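Local structure of CELL division protein FTSZ homolog 1 (Methanocaldococcus jannaschii, 2VAP) at residues 40-50 with 61-70; 275-283 with 338-346. The protein binds GTP and, as a tubulin-like GTPase, probably polymerises into the contractile Z ring that forms at the future site of cell division. One frame throughout, in Å; residues are numbered along the deposited sequence.

How the interactions relate
Interactions 1 and 2 show how the chemistry of a contact follows its place in the fold. Their centres lie about 27 Å apart on opposite sides of the chain's centre, and they hold no element in common. Interaction 1 is a buried pairing of neighbouring strands in the GTPase domain, built from a regular ladder of backbone hydrogen bonds and ending at the GDP phosphates. Interaction 2, partly buried and away from the nucleotide, joins two mostly irregular segments at the C-terminal domain. There a single direct backbone hydrogen bond crosses, and the rest falls to a small apolar cluster, a salt bridge and a bridging water.

Interaction 1: residues 40-50 with 61-70; sequences ITVVGCGGAGN and IEGAKTVAIN. With GDP (guanosine-5'-diphosphate), chain B.
I40 and K65 open, and G46 and I69 close, a ladder of six backbone hydrogen bonds between the parallel strands 40-45 and 64-70. V42 N to K65 O and V67 N to V42 O are both 2.8 Å; the last, G46 N to I69 O, is longer at 3.1 Å. A water bridges I40 N and G63 O at the opposite end.

Apolar contacts line both faces. On one, T41 CG2 meets V67 CG2 at 3.7 Å, and C45 SG lies 3.7 Å from I69 CD1. The ethyl branch of I69 reaches that sulfur because CG1 sits between backbone N and carbonyl carbon (chi1 74°). On the other, V42 CG2 packs on A64 CB at 4.2 Å.

Phosphate binding follows where strand 40-45 turns into its helix: G47 N donates to GDP O2B (2.8 Å, 172°) and A48 N to O1A (2.8 Å, 177°). The spacing of G44, G46 and G49 is consistent with a Rossmann-type GxGxxG turn carrying these two amides.

Helix 46-59 completes this beta-alpha-beta unit. Strand 124-130 pairs with the far edge of 40-45, helix 204-227 covers the I40, V42 and A64 face, and helix 135-149 touches C45 and I69.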
loop_
_atom_site.group_PDB
_atom_site.type_symbol
_atom_site.label_atom_id
_atom_site.label_comp_id
_atom_site.label_asym_id
_atom_site.label_seq_id
_atom_site.Cartn_x
_atom_site.Cartn_y
_atom_site.Cartn_z
ATOM N N ILE A 40 -2.700 11.643 -7.009
ATOM C CA ILE A 40 -2.179 10.678 -6.041
ATOM C C ILE A 40 -0.679 10.862 -5.832
ATOM O O ILE A 40 0.082 11.006 -6.792
ATOM C CB ILE A 40 -2.494 9.213 -6.464
ATOM C CG1 ILE A 40 -4.009 9.007 -6.593
ATOM C CG2 ILE A 40 -1.891 8.207 -5.470
ATOM C CD1 ILE A 40 -4.420 7.645 -7.127
ATOM N N THR A 41 -0.268 10.865 -4.567
ATOM C CA THR A 41 1.143 10.929 -4.206
ATOM C C THR A 41 1.504 9.747 -3.305
ATOM O O THR A 41 0.774 9.426 -2.367
ATOM C CB THR A 41 1.488 12.268 -3.511
ATOM O OG1 THR A 41 1.100 13.357 -4.358
ATOM C CG2 THR A 41 2.982 12.371 -3.226
ATOM N N VAL A 42 2.624 9.096 -3.613
ATOM C CA VAL A 42 3.145 8.010 -2.786
ATOM C C VAL A 42 4.401 8.498 -2.065
ATOM O O VAL A 42 5.358 8.944 -2.704
ATOM C CB VAL A 42 3.468 6.743 -3.625
ATOM C CG1 VAL A 42 3.934 5.601 -2.727
ATOM C CG2 VAL A 42 2.256 6.312 -4.444
ATOM N N VAL A 43 4.383 8.420 -0.736
ATOM C CA VAL A 43 5.508 8.862 0.089
ATOM C C VAL A 43 6.178 7.668 0.768
ATOM O O VAL A 43 5.552 6.958 1.557
ATOM C CB VAL A 43 5.074 9.903 1.157
ATOM C CG1 VAL A 43 6.285 10.424 1.928
ATOM C CG2 VAL A 43 4.325 11.060 0.511
ATOM N N GLY A 44 7.454 7.455 0.450
ATOM C CA GLY A 44 8.240 6.381 1.048
ATOM C C GLY A 44 9.211 6.916 2.082
ATOM O O GLY A 44 10.023 7.795 1.782
ATOM N N CYS A 45 9.131 6.375 3.295
ATOM C CA CYS A 45 9.894 6.889 4.431
ATOM C C CYS A 45 10.954 5.899 4.907
ATOM O O CYS A 45 10.660 4.725 5.136
ATOM C CB CYS A 45 8.948 7.228 5.587
ATOM S SG CYS A 45 7.508 8.220 5.124
ATOM N N GLY A 46 12.186 6.382 5.057
ATOM C CA GLY A 46 13.284 5.555 5.558
ATOM C C GLY A 46 13.891 4.650 4.503
ATOM O O GLY A 46 13.553 4.747 3.324
ATOM N N GLY A 47 14.787 3.765 4.937
ATOM C CA GLY A 47 15.514 2.869 4.036
ATOM C C GLY A 47 14.624 2.016 3.153
ATOM O O GLY A 47 14.696 2.098 1.924
ATOM N N ALA A 48 13.777 1.204 3.784
ATOM C CA ALA A 48 12.858 0.316 3.068
ATOM C C ALA A 48 11.853 1.085 2.211
ATOM O O ALA A 48 11.571 0.695 1.077
ATOM C CB ALA A 48 12.138 -0.602 4.044
ATOM N N GLY A 49 11.325 2.180 2.758
ATOM C CA GLY A 49 10.399 3.051 2.034
ATOM C C GLY A 49 11.014 3.668 0.790
ATOM O O GLY A 49 10.367 3.741 -0.256
ATOM N N ASN A 50 12.265 4.112 0.907
ATOM C CA ASN A 50 13.008 4.657 -0.228
ATOM C C ASN A 50 13.240 3.609 -1.314
ATOM O O ASN A 50 13.096 3.898 -2.502
ATOM C CB ASN A 50 14.346 5.247 0.227
ATOM C CG ASN A 50 14.196 6.595 0.917
ATOM O OD1 ASN A 50 13.091 7.026 1.259
ATOM N ND2 ASN A 50 15.319 7.266 1.129
ATOM N N ILE A 61 5.271 3.524 -12.122
ATOM C CA ILE A 61 3.939 3.567 -11.511
ATOM C C ILE A 61 3.095 4.648 -12.192
ATOM O O ILE A 61 3.534 5.790 -12.348
ATOM C CB ILE A 61 4.002 3.762 -9.962
ATOM C CG1 ILE A 61 2.595 3.726 -9.347
ATOM C CG2 ILE A 61 4.766 5.043 -9.584
ATOM C CD1 ILE A 61 2.568 3.486 -7.844
ATOM N N GLU A 62 1.890 4.272 -12.610
ATOM C CA GLU A 62 1.055 5.155 -13.419
ATOM C C GLU A 62 0.220 6.123 -12.584
ATOM O O GLU A 62 -0.355 5.742 -11.564
ATOM C CB GLU A 62 0.160 4.341 -14.358
ATOM C CG GLU A 62 0.935 3.499 -15.371
ATOM C CD GLU A 62 0.063 2.960 -16.491
ATOM O OE1 GLU A 62 -0.729 3.739 -17.061
ATOM O OE2 GLU A 62 0.181 1.758 -16.809
ATOM N N GLY A 63 0.184 7.379 -13.027
ATOM C CA GLY A 63 -0.682 8.411 -12.450
ATOM C C GLY A 63 -0.429 8.787 -11.000
ATOM O O GLY A 63 -1.340 9.250 -10.311
ATOM N N ALA A 64 0.805 8.594 -10.537
ATOM C CA ALA A 64 1.160 8.914 -9.156
ATOM C C ALA A 64 2.521 9.592 -9.047
ATOM O O ALA A 64 3.488 9.179 -9.693
ATOM C CB ALA A 64 1.118 7.662 -8.289
ATOM N N LYS A 65 2.576 10.634 -8.224
ATOM C CA LYS A 65 3.824 11.308 -7.884
ATOM C C LYS A 65 4.541 10.498 -6.811
ATOM O O LYS A 65 3.912 10.021 -5.865
ATOM C CB LYS A 65 3.528 12.722 -7.373
ATOM C CG LYS A 65 4.756 13.573 -7.071
ATOM C CD LYS A 65 4.349 14.912 -6.477
ATOM C CE LYS A 65 5.559 15.768 -6.142
ATOM N NZ LYS A 65 5.155 17.101 -5.614
ATOM N N THR A 66 5.854 10.340 -6.961
ATOM C CA THR A 66 6.656 9.612 -5.976
ATOM C C THR A 66 7.527 10.557 -5.156
ATOM O O THR A 66 8.279 11.362 -5.708
ATOM C CB THR A 66 7.539 8.520 -6.625
ATOM O OG1 THR A 66 8.264 9.076 -7.730
ATOM C CG2 THR A 66 6.686 7.350 -7.108
ATOM N N VAL A 67 7.403 10.457 -3.835
ATOM C CA VAL A 67 8.193 11.266 -2.912
ATOM C C VAL A 67 8.969 10.351 -1.965
ATOM O O VAL A 67 8.394 9.461 -1.338
ATOM C CB VAL A 67 7.306 12.254 -2.102
ATOM C CG1 VAL A 67 8.138 13.040 -1.089
ATOM C CG2 VAL A 67 6.575 13.213 -3.036
ATOM N N ALA A 68 10.280 10.565 -1.885
ATOM C CA ALA A 68 11.127 9.823 -0.959
ATOM C C ALA A 68 11.637 10.751 0.134
ATOM O O ALA A 68 12.177 11.821 -0.153
ATOM C CB ALA A 68 12.290 9.180 -1.696
ATOM N N ILE A 69 11.444 10.346 1.386
ATOM C CA ILE A 69 11.969 11.103 2.522
ATOM C C ILE A 69 12.869 10.229 3.393
ATOM O O ILE A 69 12.615 9.032 3.568
ATOM C CB ILE A 69 10.853 11.792 3.371
ATOM C CG1 ILE A 69 10.080 10.779 4.223
ATOM C CG2 ILE A 69 9.914 12.621 2.479
ATOM C CD1 ILE A 69 9.349 11.402 5.405
ATOM N N ASN A 70 13.929 10.834 3.923
ATOM C CA ASN A 70 14.884 10.115 4.761
ATOM C C ASN A 70 15.723 11.073 5.590
ATOM O O ASN A 70 15.920 12.229 5.211
ATOM C CB ASN A 70 15.804 9.241 3.899
ATOM C CG ASN A 70 16.270 7.981 4.618
ATOM O OD1 ASN A 70 16.496 7.976 5.830
ATOM N ND2 ASN A 70 16.422 6.901 3.862
HETATM P PB GDP B . 14.778 3.109 8.833
HETATM O O1B GDP B . 15.381 3.651 10.107
HETATM O O2B GDP B . 15.544 3.646 7.646
HETATM O O3B GDP B . 13.333 3.533 8.748
HETATM O O3A GDP B . 14.882 1.504 8.889
HETATM P PA GDP B . 14.759 0.548 7.598
HETATM O O1A GDP B . 13.790 1.093 6.579
HETATM O O2A GDP B . 16.114 0.279 6.987
HETATM O "O5'" GDP B . 14.183 -0.807 8.240
HETATM C "C5'" GDP B . 12.954 -0.793 8.960
HETATM C "C4'" GDP B . 12.249 -2.126 8.773
HETATM O "O4'" GDP B . 12.031 -2.374 7.381
HETATM C "C3'" GDP B . 13.090 -3.282 9.288
HETATM O "O3'" GDP B . 12.763 -3.604 10.644
HETATM C "C2'" GDP B . 12.792 -4.415 8.327
HETATM O "O2'" GDP B . 11.694 -5.198 8.801
HETATM C "C1'" GDP B . 12.368 -3.722 7.043
HETATM N N9 GDP B . 13.449 -3.732 6.019
HETATM C C8 GDP B . 14.770 -3.518 6.204
HETATM N N7 GDP B . 15.451 -3.600 5.029
HETATM C C5 GDP B . 14.552 -3.867 4.062
HETATM C C6 GDP B . 14.580 -4.080 2.593
HETATM O O6 GDP B . 15.653 -4.027 1.955
HETATM N N1 GDP B . 13.416 -4.333 1.969
HETATM C C2 GDP B . 12.240 -4.395 2.629
HETATM N N2 GDP B . 11.104 -4.654 1.937
HETATM N N3 GDP B . 12.145 -4.211 3.970
HETATM C C4 GDP B . 13.241 -3.949 4.722
HETATM O O HOH W 1 -1.579 11.989 -9.651
#

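Interaction 2: residues 275-283 with 338-346; sequences LDVDIDGAT and TGVQSRIEF
V277 meets V340 and I344 in the close-packed part of this contact, a small apolar cluster where the loop between helix 261-270 and strand 284-291 packs against the turn leading from strand 331-338 into strand 344-347. Its CG2 branch does most of the touching, 3.7 Å from I344 CG1 and 3.9 Å from V340 CB. With CG1 held between backbone N and carbonyl carbon (chi1 66°), CG2 is directed at I344, whose side chain crosses that of V277 at about a right angle. V340 also reaches A282, with CG1 4.2 Å from CB, and M250 of strand 249-256 touches both V277 and I344.

The outer side is more polar and more open to solvent. R343 bends at chi2 and lays its guanidinium over G281, whose CA is 3.6 Å above the centre of one face. NH1 then meets D278 OD2 in a salt bridge of 2.8 Å at the guanidinium edge, the carboxylate and guanidinium planes 48° apart. A water accepts from D278 N and donates to R343 O, linking the two backbones where they do not bond directly. D280 has its own salt bridge to R310. At the far edge, where T283 is exposed, its N donates to T338 O at 3.1 Å, tying the residue just before strand 284-291 to the last of strand 331-338.

Apolar contact thus joins the segments on the buried side, while charge and water join them nearer the surface, with one backbone bond at the T283 end. The D278 carboxylate probably helps to hold the R343 guanidinium over G281, so that one arginine combines ionic and van der Waals contact.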
loop_
_atom_site.group_PDB
_atom_site.type_symbol
_atom_site.label_atom_id
_atom_site.label_comp_id
_atom_site.label_asym_id
_atom_site.label_seq_id
_atom_site.Cartn_x
_atom_site.Cartn_y
_atom_site.Cartn_z
ATOM N N LEU A 275 -3.001 -12.545 4.796
ATOM C CA LEU A 275 -4.292 -12.264 5.420
ATOM C C LEU A 275 -4.325 -12.882 6.818
ATOM O O LEU A 275 -5.040 -13.858 7.068
ATOM C CB LEU A 275 -5.453 -12.786 4.562
ATOM C CG LEU A 275 -5.905 -11.972 3.346
ATOM C CD1 LEU A 275 -6.963 -12.737 2.565
ATOM C CD2 LEU A 275 -6.430 -10.593 3.750
ATOM N N ASP A 276 -3.540 -12.297 7.719
ATOM C CA ASP A 276 -3.352 -12.819 9.072
ATOM C C ASP A 276 -4.485 -12.369 10.000
ATOM O O ASP A 276 -4.254 -11.703 11.014
ATOM C CB ASP A 276 -1.981 -12.386 9.612
ATOM C CG ASP A 276 -1.524 -13.212 10.808
ATOM O OD1 ASP A 276 -0.550 -12.795 11.470
ATOM O OD2 ASP A 276 -2.125 -14.272 11.088
ATOM N N VAL A 277 -5.708 -12.747 9.633
ATOM C CA VAL A 277 -6.923 -12.365 10.354
ATOM C C VAL A 277 -8.086 -13.269 9.928
ATOM O O VAL A 277 -8.063 -13.850 8.840
ATOM C CB VAL A 277 -7.285 -10.859 10.116
ATOM C CG1 VAL A 277 -7.679 -10.599 8.659
ATOM C CG2 VAL A 277 -8.382 -10.389 11.072
ATOM N N ASP A 278 -9.087 -13.395 10.799
ATOM C CA ASP A 278 -10.355 -14.011 10.433
ATOM C C ASP A 278 -11.081 -13.050 9.489
ATOM O O ASP A 278 -11.532 -11.977 9.901
ATOM C CB ASP A 278 -11.197 -14.295 11.684
ATOM C CG ASP A 278 -12.458 -15.100 11.384
ATOM O OD1 ASP A 278 -12.610 -15.613 10.253
ATOM O OD2 ASP A 278 -13.305 -15.223 12.294
ATOM N N ILE A 279 -11.174 -13.441 8.219
ATOM C CA ILE A 279 -11.732 -12.575 7.173
ATOM C C ILE A 279 -13.254 -12.397 7.254
ATOM O O ILE A 279 -13.840 -11.648 6.469
ATOM C CB ILE A 279 -11.303 -13.025 5.746
ATOM C CG1 ILE A 279 -11.667 -14.495 5.497
ATOM C CG2 ILE A 279 -9.809 -12.766 5.533
ATOM C CD1 ILE A 279 -11.493 -14.947 4.057
ATOM N N ASP A 280 -13.880 -13.081 8.210
ATOM C CA ASP A 280 -15.312 -12.932 8.473
ATOM C C ASP A 280 -15.632 -11.589 9.134
ATOM O O ASP A 280 -16.767 -11.114 9.068
ATOM C CB ASP A 280 -15.824 -14.084 9.346
ATOM C CG ASP A 280 -15.775 -15.429 8.634
ATOM O OD1 ASP A 280 -15.369 -16.421 9.274
ATOM O OD2 ASP A 280 -16.141 -15.496 7.441
ATOM N N GLY A 281 -14.625 -10.985 9.763
ATOM C CA GLY A 281 -14.776 -9.687 10.420
ATOM C C GLY A 281 -14.614 -8.498 9.487
ATOM O O GLY A 281 -14.668 -7.347 9.925
ATOM N N ALA A 282 -14.417 -8.780 8.200
ATOM C CA ALA A 282 -14.242 -7.746 7.182
ATOM C C ALA A 282 -15.550 -7.037 6.854
ATOM O O ALA A 282 -16.606 -7.668 6.770
ATOM C CB ALA A 282 -13.651 -8.346 5.926
ATOM N N THR A 283 -15.464 -5.723 6.661
ATOM C CA THR A 283 -16.623 -4.904 6.307
ATOM C C THR A 283 -16.495 -4.322 4.899
ATOM O O THR A 283 -17.435 -3.720 4.376
ATOM C CB THR A 283 -16.849 -3.759 7.323
ATOM O OG1 THR A 283 -15.659 -2.968 7.434
ATOM C CG2 THR A 283 -17.220 -4.315 8.694
ATOM N N THR A 338 -10.673 -4.793 4.304
ATOM C CA THR A 338 -10.728 -3.662 5.239
ATOM C C THR A 338 -11.682 -3.888 6.415
ATOM O O THR A 338 -12.554 -4.759 6.366
ATOM C CB THR A 338 -11.116 -2.341 4.524
ATOM O OG1 THR A 338 -12.448 -2.443 4.004
ATOM C CG2 THR A 338 -10.148 -2.025 3.387
ATOM N N GLY A 339 -11.500 -3.091 7.468
ATOM C CA GLY A 339 -12.366 -3.127 8.646
ATOM C C GLY A 339 -12.162 -4.328 9.550
ATOM O O GLY A 339 -13.106 -4.784 10.199
ATOM N N VAL A 340 -10.932 -4.835 9.607
ATOM C CA VAL A 340 -10.626 -6.041 10.389
ATOM C C VAL A 340 -10.106 -5.756 11.805
ATOM O O VAL A 340 -9.675 -6.677 12.505
ATOM C CB VAL A 340 -9.648 -7.003 9.647
ATOM C CG1 VAL A 340 -10.283 -7.537 8.369
ATOM C CG2 VAL A 340 -8.306 -6.329 9.359
ATOM N N GLN A 341 -10.158 -4.492 12.223
ATOM C CA GLN A 341 -9.665 -4.086 13.548
ATOM C C GLN A 341 -10.430 -4.723 14.716
ATOM O O GLN A 341 -9.894 -4.843 15.819
ATOM C CB GLN A 341 -9.633 -2.556 13.693
ATOM C CG GLN A 341 -10.986 -1.849 13.576
ATOM C CD GLN A 341 -11.320 -1.422 12.155
ATOM O OE1 GLN A 341 -10.689 -1.861 11.192
ATOM N NE2 GLN A 341 -12.317 -0.555 12.021
ATOM N N SER A 342 -11.673 -5.127 14.463
ATOM C CA SER A 342 -12.511 -5.766 15.481
ATOM C C SER A 342 -12.060 -7.194 15.805
ATOM O O SER A 342 -12.446 -7.754 16.835
ATOM C CB SER A 342 -13.982 -5.757 15.052
ATOM O OG SER A 342 -14.167 -6.458 13.835
ATOM N N ARG A 343 -11.239 -7.769 14.928
ATOM C CA ARG A 343 -10.734 -9.130 15.104
ATOM C C ARG A 343 -9.229 -9.158 15.401
ATOM O O ARG A 343 -8.614 -10.228 15.435
ATOM C CB ARG A 343 -11.049 -9.983 13.865
ATOM C CG ARG A 343 -12.529 -10.055 13.488
ATOM C CD ARG A 343 -13.323 -10.950 14.433
ATOM N NE ARG A 343 -14.749 -10.960 14.106
ATOM C CZ ARG A 343 -15.336 -11.841 13.299
ATOM N NH1 ARG A 343 -14.628 -12.803 12.721
ATOM N NH2 ARG A 343 -16.639 -11.758 13.069
ATOM N N ILE A 344 -8.648 -7.979 15.622
ATOM C CA ILE A 344 -7.210 -7.841 15.869
ATOM C C ILE A 344 -6.932 -6.996 17.115
ATOM O O ILE A 344 -7.586 -5.976 17.344
ATOM C CB ILE A 344 -6.471 -7.229 14.635
ATOM C CG1 ILE A 344 -6.490 -8.191 13.434
ATOM C CG2 ILE A 344 -5.036 -6.809 14.982
ATOM C CD1 ILE A 344 -5.702 -9.495 13.621
ATOM N N GLU A 345 -5.961 -7.439 17.911
ATOM C CA GLU A 345 -5.483 -6.682 19.065
ATOM C C GLU A 345 -4.016 -6.291 18.871
ATOM O O GLU A 345 -3.192 -7.116 18.473
ATOM C CB GLU A 345 -5.655 -7.499 20.350
ATOM C CG GLU A 345 -5.467 -6.702 21.639
ATOM C CD GLU A 345 -5.643 -7.546 22.892
ATOM O OE1 GLU A 345 -5.127 -8.684 22.932
ATOM O OE2 GLU A 345 -6.292 -7.063 23.844
ATOM N N PHE A 346 -3.710 -5.025 19.149
ATOM C CA PHE A 346 -2.350 -4.500 19.060
ATOM C C PHE A 346 -1.586 -4.808 20.347
ATOM O O PHE A 346 -1.980 -4.364 21.427
ATOM C CB PHE A 346 -2.380 -2.981 18.837
ATOM C CG PHE A 346 -2.686 -2.559 17.417
ATOM C CD1 PHE A 346 -3.427 -3.370 16.559
ATOM C CD2 PHE A 346 -2.256 -1.318 16.953
ATOM C CE1 PHE A 346 -3.710 -2.964 15.256
ATOM C CE2 PHE A 346 -2.538 -0.901 15.655
ATOM C CZ PHE A 346 -3.266 -1.725 14.804
HETATM O O HOH W 2 -8.795 -12.594 13.690
#